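Local coordinates for protein oxidoreductase (Listeria innocua, PDB 3E18) that is of unknown physiological function but binds NAD and is probably an NAD-dependent oxidoreductase or dehydrogenase, at residues V69-P74 against E80-A85; K96-T99 against D104-A107; A85-K90 against M109-R114; G14-Y19 against M120-R125. All blocks are in the same frame, centred on the assembly; numbering follows the deposited sequence. Where two conformers were deposited one is given.

Contact 1. Residues V69-P74 against E80-A85; sequences VLIATP and ELAISA. With NAD (nicotinamide-adenine-dinucleotide), chain E.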
# COMPACT_ATOMS: atom_id res chain seq x y z
N VAL A 69 -34.18 22.62 -0.62
CA VAL A 69 -33.20 23.05 0.37
C VAL A 69 -31.85 22.39 0.15
O VAL A 69 -31.76 21.24 -0.31
CB VAL A 69 -33.68 22.86 1.86
CG1 VAL A 69 -35.01 23.56 2.11
CG2 VAL A 69 -33.74 21.39 2.23
N LEU A 70 -30.81 23.14 0.45
CA LEU A 70 -29.45 22.61 0.49
C LEU A 70 -29.07 22.45 1.96
O LEU A 70 -29.08 23.43 2.71
CB LEU A 70 -28.49 23.57 -0.24
CG LEU A 70 -26.98 23.28 -0.38
CD1 LEU A 70 -26.22 23.82 0.81
CD2 LEU A 70 -26.67 21.80 -0.53
N ILE A 71 -28.72 21.23 2.36
CA ILE A 71 -28.29 20.97 3.75
C ILE A 71 -26.77 20.91 3.87
O ILE A 71 -26.13 19.98 3.40
CB ILE A 71 -28.96 19.71 4.34
CG1 ILE A 71 -30.47 19.94 4.40
CG2 ILE A 71 -28.45 19.39 5.77
CD1 ILE A 71 -31.25 18.69 4.35
N ALA A 72 -26.21 21.94 4.50
CA ALA A 72 -24.77 21.99 4.71
C ALA A 72 -24.44 22.22 6.18
O ALA A 72 -23.63 23.09 6.55
CB ALA A 72 -24.15 23.07 3.83
N THR A 73 -25.07 21.42 7.03
CA THR A 73 -24.85 21.44 8.48
C THR A 73 -23.90 20.29 8.85
O THR A 73 -23.62 19.45 7.99
CB THR A 73 -26.19 21.29 9.22
OG1 THR A 73 -26.76 20.01 8.90
CG2 THR A 73 -27.15 22.39 8.84
N PRO A 74 -23.37 20.26 10.10
CA PRO A 74 -22.62 19.07 10.54
C PRO A 74 -23.37 17.74 10.36
O PRO A 74 -24.60 17.72 10.29
CB PRO A 74 -22.32 19.35 12.01
CG PRO A 74 -22.26 20.85 12.08
CD PRO A 74 -23.35 21.31 11.14
N GLU A 80 -32.45 14.47 10.05
CA GLU A 80 -33.66 15.12 10.57
C GLU A 80 -34.09 16.29 9.68
O GLU A 80 -35.28 16.42 9.36
CB GLU A 80 -33.47 15.61 12.02
CG GLU A 80 -34.71 16.27 12.64
CD GLU A 80 -34.51 16.70 14.10
OE1 GLU A 80 -34.38 15.82 14.99
OE2 GLU A 80 -34.49 17.93 14.35
N LEU A 81 -33.13 17.12 9.28
CA LEU A 81 -33.40 18.26 8.40
C LEU A 81 -33.87 17.83 7.02
O LEU A 81 -34.75 18.48 6.45
CB LEU A 81 -32.17 19.17 8.30
CG LEU A 81 -31.62 19.72 9.62
CD1 LEU A 81 -30.33 20.52 9.41
CD2 LEU A 81 -32.64 20.54 10.38
N ALA A 82 -33.30 16.75 6.49
CA ALA A 82 -33.72 16.21 5.19
C ALA A 82 -35.13 15.65 5.23
O ALA A 82 -35.93 15.98 4.37
CB ALA A 82 -32.74 15.16 4.67
N ILE A 83 -35.42 14.81 6.21
CA ILE A 83 -36.76 14.21 6.33
C ILE A 83 -37.80 15.32 6.56
O ILE A 83 -38.83 15.32 5.91
CB ILE A 83 -36.81 13.10 7.41
CG1 ILE A 83 -35.99 11.89 6.95
CG2 ILE A 83 -38.27 12.73 7.76
CD1 ILE A 83 -35.81 10.80 8.00
N SER A 84 -37.49 16.29 7.41
CA SER A 84 -38.36 17.46 7.58
C SER A 84 -38.65 18.22 6.29
O SER A 84 -39.79 18.61 6.05
CB SER A 84 -37.76 18.45 8.59
OG SER A 84 -37.82 17.89 9.87
N ALA A 85 -37.62 18.45 5.48
CA ALA A 85 -37.79 19.18 4.23
C ALA A 85 -38.63 18.38 3.25
O ALA A 85 -39.57 18.91 2.64
CB ALA A 85 -36.46 19.55 3.62
PA NAD E . -19.20 24.49 9.26
O1A NAD E . -18.22 25.42 8.64
O2A NAD E . -18.96 24.23 10.69
O5B NAD E . -20.69 25.02 9.02
C5B NAD E . -21.85 24.33 9.44
C4B NAD E . -22.93 25.37 9.68
O4B NAD E . -24.17 24.75 9.99
C3B NAD E . -22.58 26.27 10.86
O3B NAD E . -22.66 27.62 10.46
C2B NAD E . -23.64 25.95 11.90
O2B NAD E . -23.99 27.06 12.68
C1B NAD E . -24.79 25.46 11.04
N9A NAD E . -25.71 24.57 11.76
C8A NAD E . -25.41 23.62 12.71
N7A NAD E . -26.55 23.02 13.10
C5A NAD E . -27.58 23.56 12.41
C6A NAD E . -28.95 23.33 12.42
N6A NAD E . -29.43 22.29 13.10
N1A NAD E . -29.78 24.07 11.58
C2A NAD E . -29.25 25.03 10.75
N3A NAD E . -27.89 25.26 10.74
C4A NAD E . -27.07 24.54 11.56
O3 NAD E . -19.17 23.09 8.44
PN NAD E . -18.72 22.92 6.92
O1N NAD E . -17.26 22.66 6.86
O2N NAD E . -19.33 23.97 6.08
O5D NAD E . -19.43 21.50 6.54
C5D NAD E . -20.82 21.29 6.59
C4D NAD E . -21.20 20.05 5.75
O4D NAD E . -20.62 20.16 4.46
C3D NAD E . -20.67 18.75 6.33
O3D NAD E . -21.59 17.71 6.04
C2D NAD E . -19.39 18.47 5.56
O2D NAD E . -19.18 17.09 5.45
C1D NAD E . -19.71 19.09 4.21
N1N NAD E . -18.54 19.54 3.41
C2N NAD E . -18.42 19.03 2.15
C3N NAD E . -17.37 19.39 1.31
C7N NAD E . -17.43 18.98 -0.13
O7N NAD E . -16.29 19.14 -0.93
N7N NAD E . -18.56 18.47 -0.63
C4N NAD E . -16.42 20.32 1.76
C5N NAD E . -16.55 20.86 3.04
C6N NAD E . -17.62 20.47 3.86
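Thr73 OG1 meets the methyl Leu81 CD1 at 3.6 Å, the two side chains reaching tip to tip, while the hydroxyl of Ser77 holds the same oxygen by a hydrogen bond. With OG1 set between the backbone N and the carbonyl carbon (chi1 62°), the other branch of the threonine is directed at the cofactor, where Thr73 CG2 lies 3.5 Å from NAD C4A of the adenine. Pro74 continues this wall, its CD 3.5 Å from NAD C8A. Away from the cofactor, side-chain packing takes over. Ile71 extends CG1 and CD1 from strand 68-71 toward helix 78-87, and CD1 presses on backbone as much as on side chain: it is 3.5 Å from Ala82 N and 3.8 Å from Ala82 CB. Two residues earlier, on the same side of the strand, Val69 CG2 touches Ala85 CB at 3.6 Å. Strand and helix pass with their axes 9.5 Å apart and nearly antiparallel (169°), as expected of the first half of a beta-alpha-beta unit that strand 91-95 completes. Val92 on that strand and Val60 and Tyr57 of helix 57-62 close the packing round Val69 and Ala85. Across the two segments the one polar side-chain atom in touch is Thr73 OG1, at the cofactor end; further along the strand, methyls of Val69 and Ile71 pack on the helix.

Contact 2. Residues K96-T99 against D104-A107; sequences KPVT and DLLA. With NAD (nicotinamide-adenine-dinucleotide), chain E.
Thr99 and Asp104 touch through carbon: Thr99 CB is 3.6 Å from Asp104 CB, the threonine methyl CG2 lies against the same atom, and the two side chains run obliquely past each other. The apolar pair proper is Val98 with Leu105, where Val98 CG2 faces the fork of the leucine, 4.0 Å from Leu105 CD1 and almost as close to CD2. Leu105 holds CG anti to its own N (chi1 169°), which carries the fork back toward the loop; Phe119 and Leu332 pack against it as well. Polar atoms at this junction turn to partners beyond the two segments. Thr99 OG1 passes 3.6 Å from Leu105 N without bonding to it and is instead hydrogen-bonded to Thr101 O, while Asp104 OD1 forms a salt bridge with Lys79. Bonds to the cofactor gather at the start of the loop. The carbonyl Lys96 O accepts from the ribose hydroxyl NAD O2D at 2.6 Å, and NAD O3D stands 3.1 Å from the same carbonyl oxygen. The lysine chain is bent and deposited in two conformers, so the weak bond of its NZ to NAD O2D and its salt bridge to Asp176 are doubtful. A cis peptide joins Lys96 to Pro97. Together with Glu95 these residues form the Glu-Lys-Pro signature of the GFO/IDH/MocA family, the loop that leaves strand 91-95 of the Rossmann fold beside the nicotinamide ribose and leads into helix 102-115.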
# COMPACT_ATOMS: atom_id res chain seq x y z
N LYS A 96 -22.19 15.67 1.64
CA LYS A 96 -21.51 14.44 2.04
C LYS A 96 -20.99 14.54 3.48
O LYS A 96 -20.69 15.64 3.95
CB LYS A 96 -20.34 14.15 1.08
CG LYS A 96 -19.23 15.22 1.04
CD LYS A 96 -17.91 14.74 1.65
CE LYS A 96 -17.66 15.12 3.11
NZ LYS A 96 -16.87 16.36 3.30
N PRO A 97 -20.91 13.41 4.22
CA PRO A 97 -21.54 12.10 4.01
C PRO A 97 -23.02 12.38 4.31
O PRO A 97 -23.31 13.20 5.19
CB PRO A 97 -20.90 11.22 5.09
CG PRO A 97 -20.45 12.13 6.14
CD PRO A 97 -20.08 13.42 5.44
N VAL A 98 -23.93 11.80 3.54
CA VAL A 98 -25.31 12.24 3.68
C VAL A 98 -25.86 11.90 5.05
O VAL A 98 -26.52 12.73 5.67
CB VAL A 98 -26.25 11.75 2.58
CG1 VAL A 98 -25.93 12.48 1.31
CG2 VAL A 98 -26.18 10.24 2.41
N THR A 99 -25.54 10.70 5.53
CA THR A 99 -25.93 10.26 6.86
C THR A 99 -24.79 9.48 7.48
O THR A 99 -23.82 9.10 6.80
CB THR A 99 -27.16 9.36 6.83
OG1 THR A 99 -26.92 8.26 5.94
CG2 THR A 99 -28.41 10.13 6.41
N ASP A 104 -29.99 4.97 7.90
CA ASP A 104 -30.52 6.33 7.90
C ASP A 104 -30.86 6.87 6.51
O ASP A 104 -31.87 7.57 6.34
CB ASP A 104 -29.55 7.31 8.57
CG ASP A 104 -29.50 7.16 10.09
OD1 ASP A 104 -30.28 6.35 10.62
OD2 ASP A 104 -28.69 7.87 10.74
N LEU A 105 -30.03 6.55 5.51
CA LEU A 105 -30.27 7.02 4.16
C LEU A 105 -31.43 6.25 3.56
O LEU A 105 -32.23 6.81 2.81
CB LEU A 105 -29.00 6.89 3.28
CG LEU A 105 -29.19 7.10 1.77
CD1 LEU A 105 -29.71 8.53 1.45
CD2 LEU A 105 -27.93 6.81 0.99
N LEU A 106 -31.54 4.98 3.91
CA LEU A 106 -32.65 4.16 3.42
C LEU A 106 -33.99 4.76 3.90
O LEU A 106 -34.96 4.80 3.14
CB LEU A 106 -32.50 2.73 3.93
CG LEU A 106 -32.45 1.50 3.02
CD1 LEU A 106 -31.73 1.76 1.69
CD2 LEU A 106 -31.78 0.38 3.78
N ALA A 107 -34.00 5.27 5.14
CA ALA A 107 -35.16 6.00 5.67
C ALA A 107 -35.50 7.24 4.86
O ALA A 107 -36.67 7.46 4.53
CB ALA A 107 -34.96 6.34 7.13
PA NAD E . -19.20 24.49 9.26
O1A NAD E . -18.22 25.42 8.64
O2A NAD E . -18.96 24.23 10.69
O5B NAD E . -20.69 25.02 9.02
C5B NAD E . -21.85 24.33 9.44
C4B NAD E . -22.93 25.37 9.68
O4B NAD E . -24.17 24.75 9.99
C3B NAD E . -22.58 26.27 10.86
O3B NAD E . -22.66 27.62 10.46
C2B NAD E . -23.64 25.95 11.90
O2B NAD E . -23.99 27.06 12.68
C1B NAD E . -24.79 25.46 11.04
N9A NAD E . -25.71 24.57 11.76
C8A NAD E . -25.41 23.62 12.71
N7A NAD E . -26.55 23.02 13.10
C5A NAD E . -27.58 23.56 12.41
C6A NAD E . -28.95 23.33 12.42
N6A NAD E . -29.43 22.29 13.10
N1A NAD E . -29.78 24.07 11.58
C2A NAD E . -29.25 25.03 10.75
N3A NAD E . -27.89 25.26 10.74
C4A NAD E . -27.07 24.54 11.56
O3 NAD E . -19.17 23.09 8.44
PN NAD E . -18.72 22.92 6.92
O1N NAD E . -17.26 22.66 6.86
O2N NAD E . -19.33 23.97 6.08
O5D NAD E . -19.43 21.50 6.54
C5D NAD E . -20.82 21.29 6.59
C4D NAD E . -21.20 20.05 5.75
O4D NAD E . -20.62 20.16 4.46
C3D NAD E . -20.67 18.75 6.33
O3D NAD E . -21.59 17.71 6.04
C2D NAD E . -19.39 18.47 5.56
O2D NAD E . -19.18 17.09 5.45
C1D NAD E . -19.71 19.09 4.21
N1N NAD E . -18.54 19.54 3.41
C2N NAD E . -18.42 19.03 2.15
C3N NAD E . -17.37 19.39 1.31
C7N NAD E . -17.43 18.98 -0.13
O7N NAD E . -16.29 19.14 -0.93
N7N NAD E . -18.56 18.47 -0.63
C4N NAD E . -16.42 20.32 1.76
C5N NAD E . -16.55 20.86 3.04
C6N NAD E . -17.62 20.47 3.86

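Contact 3. Residues A85-K90 against M109-R114; sequences ALEAGK and MDVAKR
Leu86 and Val111 bring together two neighbouring helices of the Rossmann fold, 78-87 and 102-115, which follow successive strands of the parallel sheet. The leucine points at the other helix from its CA onward: its stem atom Leu86 CB rests 3.8 Å from Val111 CG1, and the terminal fork goes further, to Ala112. There both methyls share a single partner, Leu86 CD1 and Leu86 CD2 each lying 4.0 Å from Ala112 CB, and the backbone of Ala112 is about as near. Ile108 of the partner helix also touches the leucine, and Val92 of strand 91-95 ties it to the sheet. Val111 sets CG1 anti to its backbone N (chi1 175°), which places this methyl between Leu86 and the next residue of the opposing helix. Glu87 leaves its helix without aiming at the partner, but a bend at chi2 (-73°) folds the carboxylate back, and it crosses Val111 at about a right angle with OE2 4.0 Å from Val111 CG1. This is a van der Waals contact, not a polar bond, and it forms the outer margin of the interface. Helix 78-87 ends at Glu87 and is closed by a Schellman motif. Gly89, with a positive phi of 87°, turns the chain toward strand 91-95, and two backbone bonds reach back into the last helical turn: Gly89 N to Leu86 O at 2.8 Å and Lys90 N to Ala85 O at 3.0 Å.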
# COMPACT_ATOMS: atom_id res chain seq x y z
N ALA A 85 -37.62 18.45 5.48
CA ALA A 85 -37.79 19.18 4.23
C ALA A 85 -38.63 18.38 3.25
O ALA A 85 -39.57 18.91 2.64
CB ALA A 85 -36.46 19.55 3.62
N LEU A 86 -38.33 17.09 3.14
CA LEU A 86 -39.12 16.21 2.29
C LEU A 86 -40.60 16.23 2.66
O LEU A 86 -41.43 16.53 1.80
CB LEU A 86 -38.56 14.78 2.28
CG LEU A 86 -37.20 14.65 1.57
CD1 LEU A 86 -36.53 13.35 1.95
CD2 LEU A 86 -37.31 14.80 0.04
N GLU A 87 -40.92 15.98 3.94
CA GLU A 87 -42.31 16.02 4.44
C GLU A 87 -43.02 17.33 4.14
O GLU A 87 -44.22 17.33 3.86
CB GLU A 87 -42.37 15.79 5.95
CG GLU A 87 -41.98 14.40 6.42
CD GLU A 87 -43.02 13.32 6.09
OE1 GLU A 87 -44.06 13.61 5.44
OE2 GLU A 87 -42.78 12.17 6.52
N ALA A 88 -42.28 18.43 4.20
CA ALA A 88 -42.79 19.74 3.83
C ALA A 88 -42.98 19.98 2.32
O ALA A 88 -43.47 21.03 1.91
CB ALA A 88 -41.92 20.83 4.47
N GLY A 89 -42.59 19.01 1.49
CA GLY A 89 -42.74 19.12 0.04
C GLY A 89 -41.58 19.81 -0.67
O GLY A 89 -41.75 20.40 -1.72
N LYS A 90 -40.40 19.74 -0.07
CA LYS A 90 -39.21 20.36 -0.63
C LYS A 90 -38.26 19.26 -1.12
O LYS A 90 -38.06 18.26 -0.42
CB LYS A 90 -38.49 21.18 0.44
CG LYS A 90 -38.87 22.66 0.56
CD LYS A 90 -40.35 22.93 0.55
CE LYS A 90 -40.67 24.30 1.11
NZ LYS A 90 -41.96 24.82 0.58
N MET A 109 -34.57 7.90 1.71
CA MET A 109 -34.99 7.39 0.40
C MET A 109 -36.47 6.99 0.39
O MET A 109 -37.21 7.33 -0.55
CB MET A 109 -34.10 6.21 -0.04
CG MET A 109 -32.69 6.60 -0.54
SD MET A 109 -31.51 5.21 -0.73
CE MET A 109 -32.34 4.19 -1.95
N ASP A 110 -36.90 6.28 1.44
CA ASP A 110 -38.30 5.91 1.64
C ASP A 110 -39.23 7.12 1.71
O ASP A 110 -40.23 7.16 1.02
CB ASP A 110 -38.45 5.07 2.91
CG ASP A 110 -37.96 3.64 2.74
OD1 ASP A 110 -37.81 3.16 1.59
OD2 ASP A 110 -37.72 2.99 3.78
N VAL A 111 -38.88 8.09 2.53
CA VAL A 111 -39.66 9.32 2.65
C VAL A 111 -39.74 10.06 1.30
O VAL A 111 -40.82 10.43 0.88
CB VAL A 111 -39.13 10.26 3.78
CG1 VAL A 111 -39.87 11.59 3.80
CG2 VAL A 111 -39.25 9.57 5.15
N ALA A 112 -38.60 10.24 0.62
CA ALA A 112 -38.56 10.94 -0.68
C ALA A 112 -39.50 10.28 -1.70
O ALA A 112 -40.24 10.96 -2.41
CB ALA A 112 -37.13 10.99 -1.22
N LYS A 113 -39.49 8.96 -1.72
CA LYS A 113 -40.38 8.20 -2.59
C LYS A 113 -41.86 8.42 -2.23
O LYS A 113 -42.69 8.64 -3.10
CB LYS A 113 -40.05 6.72 -2.52
CG LYS A 113 -40.67 5.90 -3.64
CD LYS A 113 -40.65 4.41 -3.33
CE LYS A 113 -41.28 3.59 -4.46
NZ LYS A 113 -42.73 3.87 -4.66
N ARG A 114 -42.17 8.35 -0.93
CA ARG A 114 -43.54 8.52 -0.43
C ARG A 114 -44.12 9.90 -0.69
O ARG A 114 -45.31 10.02 -0.99
CB ARG A 114 -43.61 8.17 1.06
CG ARG A 114 -43.46 6.68 1.31
CD ARG A 114 -42.95 6.40 2.71
NE ARG A 114 -42.57 4.99 2.88
CZ ARG A 114 -41.97 4.50 3.95
NH1 ARG A 114 -41.67 5.28 4.97
NH2 ARG A 114 -41.67 3.22 4.01

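Contact 4. Residues G14-Y19 against M120-R125; sequences GGMGSY and MVHQNR. With NAD (nicotinamide-adenine-dinucleotide), chain E.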
# COMPACT_ATOMS: atom_id res chain seq x y z
N GLY A 14 -22.17 27.83 6.80
CA GLY A 14 -20.78 27.72 7.24
C GLY A 14 -19.87 27.78 6.04
O GLY A 14 -20.21 28.39 5.03
N GLY A 15 -18.71 27.12 6.15
CA GLY A 15 -17.73 27.07 5.07
C GLY A 15 -18.29 26.63 3.72
O GLY A 15 -18.17 27.35 2.73
N MET A 16 -18.93 25.46 3.70
CA MET A 16 -19.44 24.91 2.45
C MET A 16 -20.78 25.53 2.04
O MET A 16 -21.03 25.76 0.86
CB MET A 16 -19.56 23.39 2.56
CG MET A 16 -19.64 22.67 1.22
SD MET A 16 -18.29 23.02 0.06
CE MET A 16 -18.91 22.19 -1.40
N GLY A 17 -21.63 25.79 3.03
CA GLY A 17 -22.93 26.41 2.80
C GLY A 17 -22.81 27.76 2.14
O GLY A 17 -23.55 28.06 1.20
N SER A 18 -21.86 28.58 2.61
CA SER A 18 -21.61 29.87 1.97
C SER A 18 -21.10 29.70 0.54
O SER A 18 -21.40 30.52 -0.32
CB SER A 18 -20.66 30.74 2.80
OG SER A 18 -19.40 30.12 2.93
N TYR A 19 -20.35 28.62 0.29
CA TYR A 19 -19.82 28.35 -1.05
C TYR A 19 -20.90 27.85 -2.00
O TYR A 19 -20.83 28.07 -3.21
CB TYR A 19 -18.63 27.37 -0.98
CG TYR A 19 -17.99 27.08 -2.33
CD1 TYR A 19 -17.50 28.12 -3.13
CD2 TYR A 19 -17.88 25.77 -2.80
CE1 TYR A 19 -16.93 27.86 -4.38
CE2 TYR A 19 -17.30 25.50 -4.05
CZ TYR A 19 -16.83 26.55 -4.83
OH TYR A 19 -16.25 26.30 -6.06
N MET A 120 -30.86 14.31 -3.33
CA MET A 120 -29.57 14.12 -4.03
C MET A 120 -28.39 14.43 -3.12
O MET A 120 -28.39 15.45 -2.44
CB MET A 120 -29.49 15.03 -5.27
CG MET A 120 -28.22 14.83 -6.15
SD MET A 120 -28.27 15.58 -7.80
CE MET A 120 -29.26 14.35 -8.63
N VAL A 121 -27.39 13.55 -3.13
CA VAL A 121 -26.13 13.77 -2.40
C VAL A 121 -25.16 14.61 -3.22
O VAL A 121 -24.97 14.36 -4.40
CB VAL A 121 -25.48 12.44 -2.09
N HIS A 122 -24.52 15.58 -2.58
CA HIS A 122 -23.56 16.41 -3.26
C HIS A 122 -22.20 15.73 -3.36
O HIS A 122 -21.27 16.07 -2.63
CB HIS A 122 -23.41 17.75 -2.54
CG HIS A 122 -22.66 18.77 -3.33
ND1 HIS A 122 -21.69 19.58 -2.78
CD2 HIS A 122 -22.72 19.09 -4.65
CE1 HIS A 122 -21.20 20.38 -3.72
NE2 HIS A 122 -21.81 20.11 -4.86
N GLN A 123 -22.09 14.76 -4.26
CA GLN A 123 -20.80 14.12 -4.51
C GLN A 123 -20.04 14.90 -5.58
O GLN A 123 -19.84 14.43 -6.68
CB GLN A 123 -20.99 12.62 -4.84
CG GLN A 123 -21.69 11.81 -3.72
CD GLN A 123 -20.89 11.65 -2.42
OE1 GLN A 123 -19.70 11.97 -2.33
NE2 GLN A 123 -21.56 11.15 -1.39
N ASN A 124 -19.59 16.11 -5.23
CA ASN A 124 -18.99 17.03 -6.19
C ASN A 124 -17.64 16.55 -6.73
O ASN A 124 -17.22 16.97 -7.80
CB ASN A 124 -18.82 18.43 -5.56
CG ASN A 124 -18.01 18.40 -4.27
OD1 ASN A 124 -18.22 17.53 -3.44
ND2 ASN A 124 -17.10 19.36 -4.10
N ARG A 125 -16.97 15.66 -6.01
CA ARG A 125 -15.62 15.23 -6.44
C ARG A 125 -15.62 14.18 -7.55
O ARG A 125 -14.56 13.80 -8.06
CB ARG A 125 -14.73 14.88 -5.25
CG ARG A 125 -14.42 16.14 -4.42
CD ARG A 125 -13.18 16.00 -3.58
NE ARG A 125 -12.82 17.25 -2.92
CZ ARG A 125 -11.93 18.14 -3.36
NH1 ARG A 125 -11.26 17.94 -4.50
NH2 ARG A 125 -11.69 19.23 -2.65
PA NAD E . -19.20 24.49 9.26
O1A NAD E . -18.22 25.42 8.64
O2A NAD E . -18.96 24.23 10.69
O5B NAD E . -20.69 25.02 9.02
C5B NAD E . -21.85 24.33 9.44
C4B NAD E . -22.93 25.37 9.68
O4B NAD E . -24.17 24.75 9.99
C3B NAD E . -22.58 26.27 10.86
O3B NAD E . -22.66 27.62 10.46
C2B NAD E . -23.64 25.95 11.90
O2B NAD E . -23.99 27.06 12.68
C1B NAD E . -24.79 25.46 11.04
N9A NAD E . -25.71 24.57 11.76
C8A NAD E . -25.41 23.62 12.71
N7A NAD E . -26.55 23.02 13.10
C5A NAD E . -27.58 23.56 12.41
C6A NAD E . -28.95 23.33 12.42
N6A NAD E . -29.43 22.29 13.10
N1A NAD E . -29.78 24.07 11.58
C2A NAD E . -29.25 25.03 10.75
N3A NAD E . -27.89 25.26 10.74
C4A NAD E . -27.07 24.54 11.56
O3 NAD E . -19.17 23.09 8.44
PN NAD E . -18.72 22.92 6.92
O1N NAD E . -17.26 22.66 6.86
O2N NAD E . -19.33 23.97 6.08
O5D NAD E . -19.43 21.50 6.54
C5D NAD E . -20.82 21.29 6.59
C4D NAD E . -21.20 20.05 5.75
O4D NAD E . -20.62 20.16 4.46
C3D NAD E . -20.67 18.75 6.33
O3D NAD E . -21.59 17.71 6.04
C2D NAD E . -19.39 18.47 5.56
O2D NAD E . -19.18 17.09 5.45
C1D NAD E . -19.71 19.09 4.21
N1N NAD E . -18.54 19.54 3.41
C2N NAD E . -18.42 19.03 2.15
C3N NAD E . -17.37 19.39 1.31
C7N NAD E . -17.43 18.98 -0.13
O7N NAD E . -16.29 19.14 -0.93
N7N NAD E . -18.56 18.47 -0.63
C4N NAD E . -16.42 20.32 1.76
C5N NAD E . -16.55 20.86 3.04
C6N NAD E . -17.62 20.47 3.86
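In the dinucleotide-binding site, at the nicotinamide end, Met16 on helix 15-25 meets His122 of segment 120-125. The methyl Met16 CE lies in the plane of the imidazole at its edge, 3.7 Å from His122 CE1. The methionine chain folds at chi2 (54°) to run alongside the nicotinamide ring, with Met16 SD 3.7 Å from NAD C4N and Met16 CE 3.8 Å from the carboxamide carbon NAD C7N. Asn124 stands beside the same methyl, and its CB sits 3.4 Å above one face of the His122 ring, displaced toward the rim. The glycine-rich turn from which Met16 projects fits the Rossmann GxGxxG pattern of Gly12, Gly14 and Gly17, and its backbone amides bind the pyrophosphate. Gly15 N donates to NAD O1A at 3.1 Å, and Met16 N to NAD O2N at 2.8 Å in an almost straight bond (178°). Across the pocket the amide of Asn124 pairs with the nicotinamide carboxamide: NAD N7N gives its proton to Asn124 OD1 at 3.0 Å (166°), and Asn124 ND2 returns one to NAD O7N at 3.3 Å. The two bonds together restrain rotation of the carboxamide. His122 ND1 is hydrogen-bonded to Glu95 OE2, while the other carboxylate oxygen of Glu95 bonds to NAD; Phe307 meets the imidazole edge-to-face.

All four contacts belong to the Rossmann domain, and contacts 1, 2 and 4 are buried and touch NAD, whereas contact 3 lies away from the cofactor and is partly exposed. Contacts 1 and 3 use helix 78-87 and share Ala85: its inner side meets the sheet in one, and the following turn meets helix 102-115 in the other. That second helix also serves contact 2, nearer its start. Contact 4 closes the longest loop of the four and encloses the rest in sequence; Gly17 packs on Ala72 of contact 1, and Val121 on Val98 of contact 2. Chemistry follows place: apolar packing between strand, loop and helix, polar bonds where loops after the strands meet the cofactor.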